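Local coordinates for haloacid delahogenase-like family hydrolase (Xanthomonas campestris pv. campestris, PDB 2PKE), which binds magnesium and, as a member of the haloacid dehalogenase-like hydrolase family, probably acts as a phosphatase, at residues Ala169-Leu172 / Ser173-Leu177; Leu243-Gln246 / Ala247-Gln251; Ala122-Ala125 / Ala126-Val130; Leu138-Gln141 / Glu142-Glu146. All coordinates share one frame; numbering follows the deposited sequence.

Interaction 1. Residues Ala169-Leu172 / Ser173-Leu177; sequences ARVL and SEFDL
Arg170 leaves its helix with CG on the far side of CB from the backbone N (chi1 170°), while Glu174, one turn on, has CG beside its backbone N (chi1 -68°); the two chains therefore run alongside each other in the same direction. Arg170 NH1 reaches Glu174 OE2 at 3.5 Å, a long salt bridge whose hydrogen bond is weak: the carboxylate oxygen lies at the edge of the guanidinium, and the two planes are 33° apart. The stronger polar partners lie outside, Glu158 on strand 157-160 for Arg170 and the backbone N of Met2 for Glu174. Ser173 OG turns back on its own helix and gives its proton to Arg170 O at 2.7 Å; the same carbonyl also accepts from Glu174 N at 3.2 Å, so two donors grip it.

The helix 165-175 closes here in a Schellman motif. Asp176 takes a positive phi as the C-prime residue, Leu177 N bonds to Leu172 O at 3.0 Å, and Asp176 N makes a weak bond to Ser173 O at 3.1 Å. On the inner side of the helix, Val171 and Phe175 point the same way, and Val171 CG1 packs against Phe175 CE2 at 3.7 Å. Leu172 CD2 approaches Phe175 CD2 more loosely, at 4.5 Å. These apolar groups face the central sheet of the HAD-like fold, where Phe175 touches Val131 and Leu15 and Val171 touches Ile133. Leu177, just past the motif, also lies on Leu15.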
loop_
_atom_site.group_PDB
_atom_site.type_symbol
_atom_site.label_atom_id
_atom_site.label_comp_id
_atom_site.label_asym_id
_atom_site.label_seq_id
_atom_site.Cartn_x
_atom_site.Cartn_y
_atom_site.Cartn_z
ATOM N N ALA A 169 -4.245 -15.126 8.967
ATOM C CA ALA A 169 -5.140 -16.210 8.495
ATOM C C ALA A 169 -5.592 -15.990 7.035
ATOM O O ALA A 169 -5.658 -16.929 6.240
ATOM C CB ALA A 169 -6.353 -16.316 9.419
ATOM N N ARG A 170 -5.862 -14.734 6.703
ATOM C CA ARG A 170 -6.266 -14.374 5.369
ATOM C C ARG A 170 -5.135 -14.688 4.375
ATOM O O ARG A 170 -5.369 -15.320 3.325
ATOM C CB ARG A 170 -6.655 -12.909 5.338
ATOM C CG ARG A 170 -6.847 -12.412 3.923
ATOM C CD ARG A 170 -7.107 -10.931 3.827
ATOM N NE ARG A 170 -5.995 -10.006 4.095
ATOM C CZ ARG A 170 -4.805 -9.941 3.473
ATOM N NH1 ARG A 170 -4.439 -10.817 2.537
ATOM N NH2 ARG A 170 -3.951 -8.971 3.824
ATOM N N VAL A 171 -3.905 -14.322 4.743
ATOM C CA VAL A 171 -2.747 -14.561 3.875
ATOM C C VAL A 171 -2.629 -16.059 3.643
ATOM O O VAL A 171 -2.554 -16.519 2.484
ATOM C CB VAL A 171 -1.447 -13.990 4.466
ATOM C CG1 VAL A 171 -0.230 -14.412 3.651
ATOM C CG2 VAL A 171 -1.527 -12.476 4.555
ATOM N N LEU A 172 -2.671 -16.841 4.719
ATOM C CA LEU A 172 -2.604 -18.291 4.572
ATOM C C LEU A 172 -3.734 -18.906 3.794
ATOM O O LEU A 172 -3.539 -19.925 3.118
ATOM C CB LEU A 172 -2.488 -18.979 5.940
ATOM C CG LEU A 172 -1.193 -18.728 6.715
ATOM C CD1 LEU A 172 -1.132 -19.601 7.986
ATOM C CD2 LEU A 172 0.063 -18.920 5.862
ATOM N N SER A 173 -4.924 -18.340 3.898
ATOM C CA SER A 173 -6.063 -18.892 3.160
ATOM C C SER A 173 -5.825 -18.784 1.652
ATOM O O SER A 173 -6.215 -19.661 0.870
ATOM C CB SER A 173 -7.376 -18.184 3.527
ATOM O OG SER A 173 -7.455 -16.932 2.869
ATOM N N GLU A 174 -5.153 -17.718 1.250
ATOM C CA GLU A 174 -4.810 -17.541 -0.153
ATOM C C GLU A 174 -3.746 -18.493 -0.652
ATOM O O GLU A 174 -3.770 -18.856 -1.804
ATOM C CB GLU A 174 -4.336 -16.141 -0.371
ATOM C CG GLU A 174 -5.457 -15.161 -0.189
ATOM C CD GLU A 174 -4.991 -13.750 -0.305
ATOM O OE1 GLU A 174 -3.850 -13.528 -0.779
ATOM O OE2 GLU A 174 -5.775 -12.871 0.098
ATOM N N PHE A 175 -2.808 -18.870 0.207
ATOM C CA PHE A 175 -1.846 -19.917 -0.097
ATOM C C PHE A 175 -2.462 -21.289 0.056
ATOM O O PHE A 175 -1.823 -22.284 -0.302
ATOM C CB PHE A 175 -0.661 -19.880 0.858
ATOM C CG PHE A 175 0.296 -18.756 0.609
ATOM C CD1 PHE A 175 1.029 -18.709 -0.573
ATOM C CD2 PHE A 175 0.513 -17.789 1.580
ATOM C CE1 PHE A 175 1.927 -17.685 -0.802
ATOM C CE2 PHE A 175 1.410 -16.762 1.361
ATOM C CZ PHE A 175 2.112 -16.711 0.156
ATOM N N ASP A 176 -3.667 -21.351 0.623
ATOM C CA ASP A 176 -4.420 -22.589 0.785
ATOM C C ASP A 176 -3.644 -23.499 1.719
ATOM O O ASP A 176 -3.536 -24.686 1.507
ATOM C CB ASP A 176 -4.658 -23.252 -0.573
ATOM C CG ASP A 176 -5.973 -24.007 -0.654
ATOM O OD1 ASP A 176 -6.204 -24.966 0.110
ATOM O OD2 ASP A 176 -6.783 -23.657 -1.525
ATOM N N LEU A 177 -3.158 -22.928 2.805
ATOM C CA LEU A 177 -2.232 -23.627 3.678
ATOM C C LEU A 177 -2.753 -23.474 5.092
ATOM O O LEU A 177 -3.137 -22.371 5.448
ATOM C CB LEU A 177 -0.853 -22.957 3.537
ATOM C CG LEU A 177 0.336 -23.753 4.036
ATOM C CD1 LEU A 177 0.581 -24.917 3.095
ATOM C CD2 LEU A 177 1.573 -22.854 4.215
#

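Interaction 2. Residues Leu243-Gln246 / Ala247-Gln251; sequences LDAQ and AGRQQ
Ala247 and Leu243 meet on the buried side of the C-terminal helix 236-250, where Ala247 N bonds to Leu243 O at 2.9 Å. Gly248 N to Asp244 O follows at 3.0 Å. This is the tightly packed side: the side chains of Leu243 and Ala247 both touch Trp202 on strand 202-205, Ala247 also meets Ala12 and Ile13, and the carboxylate of Asp244, also buried, is held by Tyr128 OH and by the backbone N atoms of Ala12 and Ile13.

The outer side is looser. Arg249 bends at chi3 (-79°), which folds its guanidinium back over the preceding turn, so that Ala245 O sits 3.8 Å above the plane, over its centre. This is contact across a face, and Arg249 NH2 comes no nearer than 4.0 Å to Ala245 CB. Gln246 and Gln250 extend side by side with amide planes 78° apart. A water accepts from Gln246 NE2 at 3.0 Å; its approach to Gln250 NE2, 2.5 Å, is implausibly short, so a bridge between the amides is doubtful. Gln246 is held more firmly from outside, by Arg228 and the carbonyl of Pro225. Toward the C-terminus the i to i+4 bonding weakens, as from Gln250 N to Gln246 O, while Gln250 N takes Ala247 O, three residues back, at 3.1 Å. So runs the last helix of the HAD-like fold, packed on strand 202-205.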
loop_
_atom_site.group_PDB
_atom_site.type_symbol
_atom_site.label_atom_id
_atom_site.label_comp_id
_atom_site.label_asym_id
_atom_site.label_seq_id
_atom_site.Cartn_x
_atom_site.Cartn_y
_atom_site.Cartn_z
ATOM N N LEU A 243 11.619 -26.857 13.847
ATOM C CA LEU A 243 10.178 -26.627 13.924
ATOM C C LEU A 243 9.437 -27.602 13.036
ATOM O O LEU A 243 8.410 -28.148 13.445
ATOM C CB LEU A 243 9.828 -25.176 13.613
ATOM C CG LEU A 243 10.231 -24.204 14.770
ATOM C CD1 LEU A 243 10.146 -22.731 14.235
ATOM C CD2 LEU A 243 9.400 -24.439 16.008
ATOM N N ASP A 244 9.970 -27.839 11.843
ATOM C CA ASP A 244 9.408 -28.797 10.949
ATOM C C ASP A 244 9.403 -30.187 11.537
ATOM O O ASP A 244 8.446 -30.911 11.357
ATOM C CB ASP A 244 10.169 -28.769 9.644
ATOM C CG ASP A 244 9.527 -29.621 8.549
ATOM O OD1 ASP A 244 8.477 -30.244 8.741
ATOM O OD2 ASP A 244 10.125 -29.662 7.478
ATOM N N ALA A 245 10.469 -30.571 12.222
ATOM C CA ALA A 245 10.536 -31.898 12.834
ATOM C C ALA A 245 9.434 -32.065 13.889
ATOM O O ALA A 245 8.733 -33.051 13.894
ATOM C CB ALA A 245 11.893 -32.142 13.433
ATOM N N GLN A 246 9.291 -31.060 14.751
ATOM C CA GLN A 246 8.274 -31.011 15.811
ATOM C C GLN A 246 6.867 -31.089 15.214
ATOM O O GLN A 246 6.011 -31.855 15.670
ATOM C CB GLN A 246 8.479 -29.698 16.575
ATOM C CG GLN A 246 7.581 -29.481 17.807
ATOM C CD GLN A 246 7.952 -28.212 18.643
ATOM O OE1 GLN A 246 9.013 -27.619 18.477
ATOM N NE2 GLN A 246 7.023 -27.796 19.515
ATOM N N ALA A 247 6.647 -30.315 14.157
ATOM C CA ALA A 247 5.332 -30.269 13.479
ATOM C C ALA A 247 4.929 -31.641 12.918
ATOM O O ALA A 247 3.762 -32.098 13.007
ATOM C CB ALA A 247 5.379 -29.210 12.340
ATOM N N GLY A 248 5.901 -32.277 12.296
ATOM C CA GLY A 248 5.692 -33.596 11.712
ATOM C C GLY A 248 5.362 -34.674 12.732
ATOM O O GLY A 248 4.578 -35.529 12.451
ATOM N N ARG A 249 5.939 -34.619 13.927
ATOM C CA ARG A 249 5.615 -35.588 14.982
ATOM C C ARG A 249 4.182 -35.402 15.506
ATOM O O ARG A 249 3.623 -36.303 16.123
ATOM C CB ARG A 249 6.598 -35.441 16.142
ATOM C CG ARG A 249 7.955 -36.060 15.946
ATOM C CD ARG A 249 8.780 -36.016 17.216
ATOM N NE ARG A 249 9.407 -34.706 17.480
ATOM C CZ ARG A 249 10.574 -34.300 16.975
ATOM N NH1 ARG A 249 11.295 -35.068 16.179
ATOM N NH2 ARG A 249 11.046 -33.097 17.270
ATOM N N GLN A 250 3.600 -34.230 15.276
ATOM C CA GLN A 250 2.266 -33.903 15.759
ATOM C C GLN A 250 1.194 -33.981 14.691
ATOM O O GLN A 250 0.031 -33.780 15.005
ATOM C CB GLN A 250 2.244 -32.479 16.291
ATOM C CG GLN A 250 3.234 -32.201 17.403
ATOM C CD GLN A 250 3.126 -30.773 17.879
ATOM O OE1 GLN A 250 2.435 -29.954 17.265
ATOM N NE2 GLN A 250 3.805 -30.458 18.969
ATOM N N GLN A 251 1.562 -34.247 13.441
ATOM C CA GLN A 251 0.659 -34.023 12.285
ATOM C C GLN A 251 1.370 -34.339 10.983
ATOM O O GLN A 251 1.818 -33.457 10.231
ATOM C CB GLN A 251 0.136 -32.571 12.220
ATOM O OXT GLN A 251 1.514 -35.518 10.676
HETATM O O HOH W 1 4.037 -28.148 19.809
#

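Interaction 3. Residues Ala122-Ala125 / Ala126-Val130; sequences AAIA and ADYAV
The backbone turns out of helix 117-125 around Ile124 O, which accepts from Asp127 N at 2.9 Å and from Tyr128 N at 3.0 Å, before the chain enters strand 129-135. The two donors use this carbonyl differently: Tyr128 N lies in the carbonyl plane, whereas Asp127 N stands 43° out of it, away from a lone pair. One residue earlier Ala126 N makes only weak bonds, to Ala122 O and to Ala123 O. Ala123 O also accepts from a water, which donates to it at 2.8 Å; a second leg from this water to Asp127 OD2 is too short to be sound and remains doubtful.

Ile124 carries the apolar part of the contact. Its CG2 branch is turned to the side of CB remote from the backbone N, where it meets two groups of the following segment: Tyr128 CD2 at 3.8 Å and Val130 CG1 at 4.0 Å. Both side chains run slantwise to that of Ile124. The Tyr128 ring, whose edge is near Ile124 O, keeps its CD2 at 3.3 Å from that oxygen. Val130, with its CB directed toward the helix end, also brings CG1 within 4.0 Å of Ala125 CB, so the chain doubles back from the helix end into the strand.

Ile124 and Tyr128 touch Val240 of helix 236-250 on one hand and Val16 of strand 15-18 on the other, while Ala129 pairs by backbone bonds with Gln14 and Val16, joining strand 129-135 to the centre of the parallel sheet.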
loop_
_atom_site.group_PDB
_atom_site.type_symbol
_atom_site.label_atom_id
_atom_site.label_comp_id
_atom_site.label_asym_id
_atom_site.label_seq_id
_atom_site.Cartn_x
_atom_site.Cartn_y
_atom_site.Cartn_z
ATOM N N ALA A 122 18.235 -18.127 1.212
ATOM C CA ALA A 122 18.536 -19.063 0.129
ATOM C C ALA A 122 18.510 -20.494 0.642
ATOM O O ALA A 122 18.020 -21.414 -0.032
ATOM C CB ALA A 122 19.969 -18.713 -0.515
ATOM N N ALA A 123 19.106 -20.711 1.819
ATOM C CA ALA A 123 19.147 -22.059 2.412
ATOM C C ALA A 123 17.737 -22.576 2.694
ATOM O O ALA A 123 17.413 -23.726 2.372
ATOM C CB ALA A 123 20.020 -22.082 3.710
ATOM N N ILE A 124 16.895 -21.719 3.290
ATOM C CA ILE A 124 15.520 -22.092 3.593
ATOM C C ILE A 124 14.727 -22.317 2.306
ATOM O O ILE A 124 14.020 -23.328 2.186
ATOM C CB ILE A 124 14.841 -21.072 4.471
ATOM C CG1 ILE A 124 15.478 -21.118 5.871
ATOM C CG2 ILE A 124 13.311 -21.332 4.511
ATOM C CD1 ILE A 124 15.276 -19.854 6.747
ATOM N N ALA A 125 14.914 -21.422 1.340
ATOM C CA ALA A 125 14.153 -21.450 0.092
ATOM C C ALA A 125 14.418 -22.715 -0.704
ATOM O O ALA A 125 13.657 -23.033 -1.583
ATOM C CB ALA A 125 14.457 -20.259 -0.726
ATOM N N ALA A 126 15.499 -23.419 -0.410
ATOM C CA ALA A 126 15.817 -24.702 -1.058
ATOM C C ALA A 126 14.806 -25.787 -0.691
ATOM O O ALA A 126 14.545 -26.674 -1.498
ATOM C CB ALA A 126 17.257 -25.152 -0.673
ATOM N N ASP A 127 14.232 -25.715 0.519
ATOM C CA ASP A 127 13.323 -26.762 1.046
ATOM C C ASP A 127 11.870 -26.346 1.303
ATOM O O ASP A 127 11.017 -27.201 1.537
ATOM C CB ASP A 127 13.871 -27.296 2.379
ATOM C CG ASP A 127 15.240 -27.901 2.243
ATOM O OD1 ASP A 127 15.395 -28.715 1.343
ATOM O OD2 ASP A 127 16.151 -27.560 3.022
ATOM N N TYR A 128 11.642 -25.031 1.339
ATOM C CA TYR A 128 10.369 -24.435 1.728
ATOM C C TYR A 128 10.027 -23.303 0.764
ATOM O O TYR A 128 10.949 -22.659 0.254
ATOM C CB TYR A 128 10.507 -23.836 3.114
ATOM C CG TYR A 128 10.927 -24.850 4.128
ATOM C CD1 TYR A 128 9.989 -25.697 4.699
ATOM C CD2 TYR A 128 12.258 -25.010 4.477
ATOM C CE1 TYR A 128 10.370 -26.673 5.635
ATOM C CE2 TYR A 128 12.639 -25.980 5.436
ATOM C CZ TYR A 128 11.699 -26.825 5.983
ATOM O OH TYR A 128 12.062 -27.840 6.916
ATOM N N ALA A 129 8.733 -23.064 0.526
ATOM C CA ALA A 129 8.250 -21.815 -0.060
ATOM C C ALA A 129 8.617 -20.714 0.884
ATOM O O ALA A 129 8.619 -20.930 2.109
ATOM C CB ALA A 129 6.743 -21.816 -0.232
ATOM N N VAL A 130 8.901 -19.533 0.339
ATOM C CA VAL A 130 9.209 -18.349 1.188
ATOM C C VAL A 130 8.321 -17.162 0.794
ATOM O O VAL A 130 7.957 -17.016 -0.358
ATOM C CB VAL A 130 10.696 -17.940 1.148
ATOM C CG1 VAL A 130 11.591 -19.047 1.745
ATOM C CG2 VAL A 130 11.131 -17.530 -0.281
HETATM O O HOH W 2 16.597 -25.549 4.343
#

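Interaction 4. Residues Leu138-Gln141 / Glu142-Glu146; sequences LFHQ and EQKIE
Lys144 and His140 meet on the first turns of helix 138-148, the helix of a beta-alpha-beta unit that links strands 129-135 and 157-160 in the HAD-like fold. The backbone bonds are regular i to i+4 pairs, among them Lys144 N to His140 O at 2.9 Å and Ile145 N to Gln141 O at 3.1 Å, the latter nearly straight at 171°.

Two CH-pi contacts repeat one residue apart. Lys144 CE lies over one face of the His140 ring, 3.7 Å from its centroid and 17° off the normal. Likewise Gln143 CG lies over a face of the Phe139 ring, 4.0 Å from the centroid. In both pairs the ring leaves the backbone with CG opposite the backbone N (chi1 -168° for His140), which swings it along the helix beneath the residue one turn on. The Phe139 pair is at the surface, near Ser161 of the second subunit; the His140 pair is buried.

Among the polar groups, Lys144 NZ forms a salt bridge with Asp21 OD1 and a hydrogen bond with His109, and Gln141 NE2 bonds to Asp21 OD2. These are second-shell contacts to a magnesium ligand, and they probably help to fix its carboxylate. Glu142 instead bonds to Ser161 of the second subunit.

In the remaining packing a methyl meets a carboxylate: Leu138 and Glu142 pass each other at a slant, and Leu138 CD1 lies 3.7 Å from Glu142 OE2, a contact without a hydrogen bond.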
loop_
_atom_site.group_PDB
_atom_site.type_symbol
_atom_site.label_atom_id
_atom_site.label_comp_id
_atom_site.label_asym_id
_atom_site.label_seq_id
_atom_site.Cartn_x
_atom_site.Cartn_y
_atom_site.Cartn_z
ATOM N N LEU A 138 2.956 0.233 1.109
ATOM C CA LEU A 138 3.179 -0.683 0.015
ATOM C C LEU A 138 4.284 -0.243 -0.916
ATOM O O LEU A 138 5.125 -1.030 -1.301
ATOM C CB LEU A 138 1.928 -0.788 -0.840
ATOM C CG LEU A 138 1.954 -1.690 -2.067
ATOM C CD1 LEU A 138 2.029 -3.168 -1.691
ATOM C CD2 LEU A 138 0.729 -1.411 -2.843
ATOM N N PHE A 139 4.218 0.996 -1.353
ATOM C CA PHE A 139 5.250 1.510 -2.258
ATOM C C PHE A 139 6.643 1.508 -1.615
ATOM O O PHE A 139 7.605 1.106 -2.249
ATOM C CB PHE A 139 4.906 2.912 -2.735
ATOM C CG PHE A 139 5.921 3.478 -3.689
ATOM C CD1 PHE A 139 5.920 3.096 -5.017
ATOM C CD2 PHE A 139 6.893 4.373 -3.246
ATOM C CE1 PHE A 139 6.856 3.594 -5.893
ATOM C CE2 PHE A 139 7.865 4.844 -4.107
ATOM C CZ PHE A 139 7.835 4.468 -5.441
ATOM N N HIS A 140 6.761 1.979 -0.377
ATOM C CA HIS A 140 8.054 2.000 0.273
ATOM C C HIS A 140 8.606 0.592 0.533
ATOM O O HIS A 140 9.795 0.338 0.303
ATOM C CB HIS A 140 7.975 2.817 1.540
ATOM C CG HIS A 140 9.309 3.135 2.141
ATOM N ND1 HIS A 140 9.442 3.602 3.430
ATOM C CD2 HIS A 140 10.559 3.095 1.624
ATOM C CE1 HIS A 140 10.719 3.812 3.689
ATOM N NE2 HIS A 140 11.418 3.527 2.602
ATOM N N GLN A 141 7.759 -0.308 1.011
ATOM C CA GLN A 141 8.167 -1.723 1.247
ATOM C C GLN A 141 8.575 -2.407 -0.063
ATOM O O GLN A 141 9.582 -3.119 -0.132
ATOM C CB GLN A 141 7.063 -2.524 1.987
ATOM C CG GLN A 141 6.789 -2.032 3.408
ATOM C CD GLN A 141 7.950 -2.263 4.297
ATOM O OE1 GLN A 141 8.708 -3.203 4.088
ATOM N NE2 GLN A 141 8.099 -1.426 5.320
ATOM N N GLU A 142 7.841 -2.129 -1.138
ATOM C CA GLU A 142 8.226 -2.667 -2.444
ATOM C C GLU A 142 9.590 -2.146 -2.899
ATOM O O GLU A 142 10.420 -2.888 -3.414
ATOM C CB GLU A 142 7.181 -2.326 -3.472
ATOM C CG GLU A 142 6.001 -3.264 -3.451
ATOM C CD GLU A 142 4.993 -2.866 -4.510
ATOM O OE1 GLU A 142 5.148 -1.778 -5.097
ATOM O OE2 GLU A 142 4.046 -3.628 -4.736
ATOM N N GLN A 143 9.845 -0.861 -2.650
ATOM C CA GLN A 143 11.129 -0.280 -3.003
ATOM C C GLN A 143 12.266 -0.838 -2.135
ATOM O O GLN A 143 13.366 -1.061 -2.638
ATOM C CB GLN A 143 11.055 1.244 -3.016
ATOM C CG GLN A 143 10.309 1.846 -4.262
ATOM C CD GLN A 143 10.641 1.164 -5.629
ATOM O OE1 GLN A 143 9.739 0.861 -6.414
ATOM N NE2 GLN A 143 11.927 0.913 -5.894
ATOM N N LYS A 144 12.007 -1.127 -0.873
ATOM C CA LYS A 144 13.024 -1.673 0.025
ATOM C C LYS A 144 13.449 -3.059 -0.443
ATOM O O LYS A 144 14.638 -3.303 -0.559
ATOM C CB LYS A 144 12.577 -1.690 1.489
ATOM C CG LYS A 144 12.361 -0.283 2.159
ATOM C CD LYS A 144 12.380 -0.412 3.701
ATOM C CE LYS A 144 11.408 0.437 4.471
ATOM N NZ LYS A 144 11.877 0.706 5.910
ATOM N N ILE A 145 12.493 -3.926 -0.773
ATOM C CA ILE A 145 12.872 -5.239 -1.298
ATOM C C ILE A 145 13.716 -5.118 -2.583
ATOM O O ILE A 145 14.643 -5.874 -2.771
ATOM C CB ILE A 145 11.661 -6.215 -1.406
ATOM C CG1 ILE A 145 12.115 -7.610 -1.840
ATOM C CG2 ILE A 145 10.586 -5.713 -2.347
ATOM C CD1 ILE A 145 13.047 -8.306 -0.820
ATOM N N GLU A 146 13.418 -4.171 -3.450
ATOM C CA GLU A 146 14.220 -3.983 -4.686
ATOM C C GLU A 146 15.613 -3.409 -4.360
ATOM O O GLU A 146 16.601 -3.957 -4.806
ATOM C CB GLU A 146 13.417 -3.163 -5.716
ATOM C CG GLU A 146 13.969 -3.142 -7.217
ATOM C CD GLU A 146 13.953 -4.520 -8.002
ATOM O OE1 GLU A 146 12.996 -5.333 -7.857
ATOM O OE2 GLU A 146 14.913 -4.769 -8.783
#

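In the fold
All four are local contacts around one parallel sheet; three lie along helices and interaction 3 joins a helix end to a strand. Interactions 2 and 3 touch: Asp244 OD2 and Tyr128 OH lie 2.7 Å apart, a probable hydrogen bond, although their centres are 17 Å apart. Strand 129-135 then leads from interaction 3 into the helix of interaction 4; the nearest atoms of interactions 3 and 4 are about 9 Å apart. Interaction 4 is the one beside the metal site: the Lys144 side chain is about 3 Å from that of the magnesium ligand Asp21, and the Gln141 side chain about 8 Å from the ion. Interaction 1 approaches interaction 3 to about 6 Å between nearest atoms.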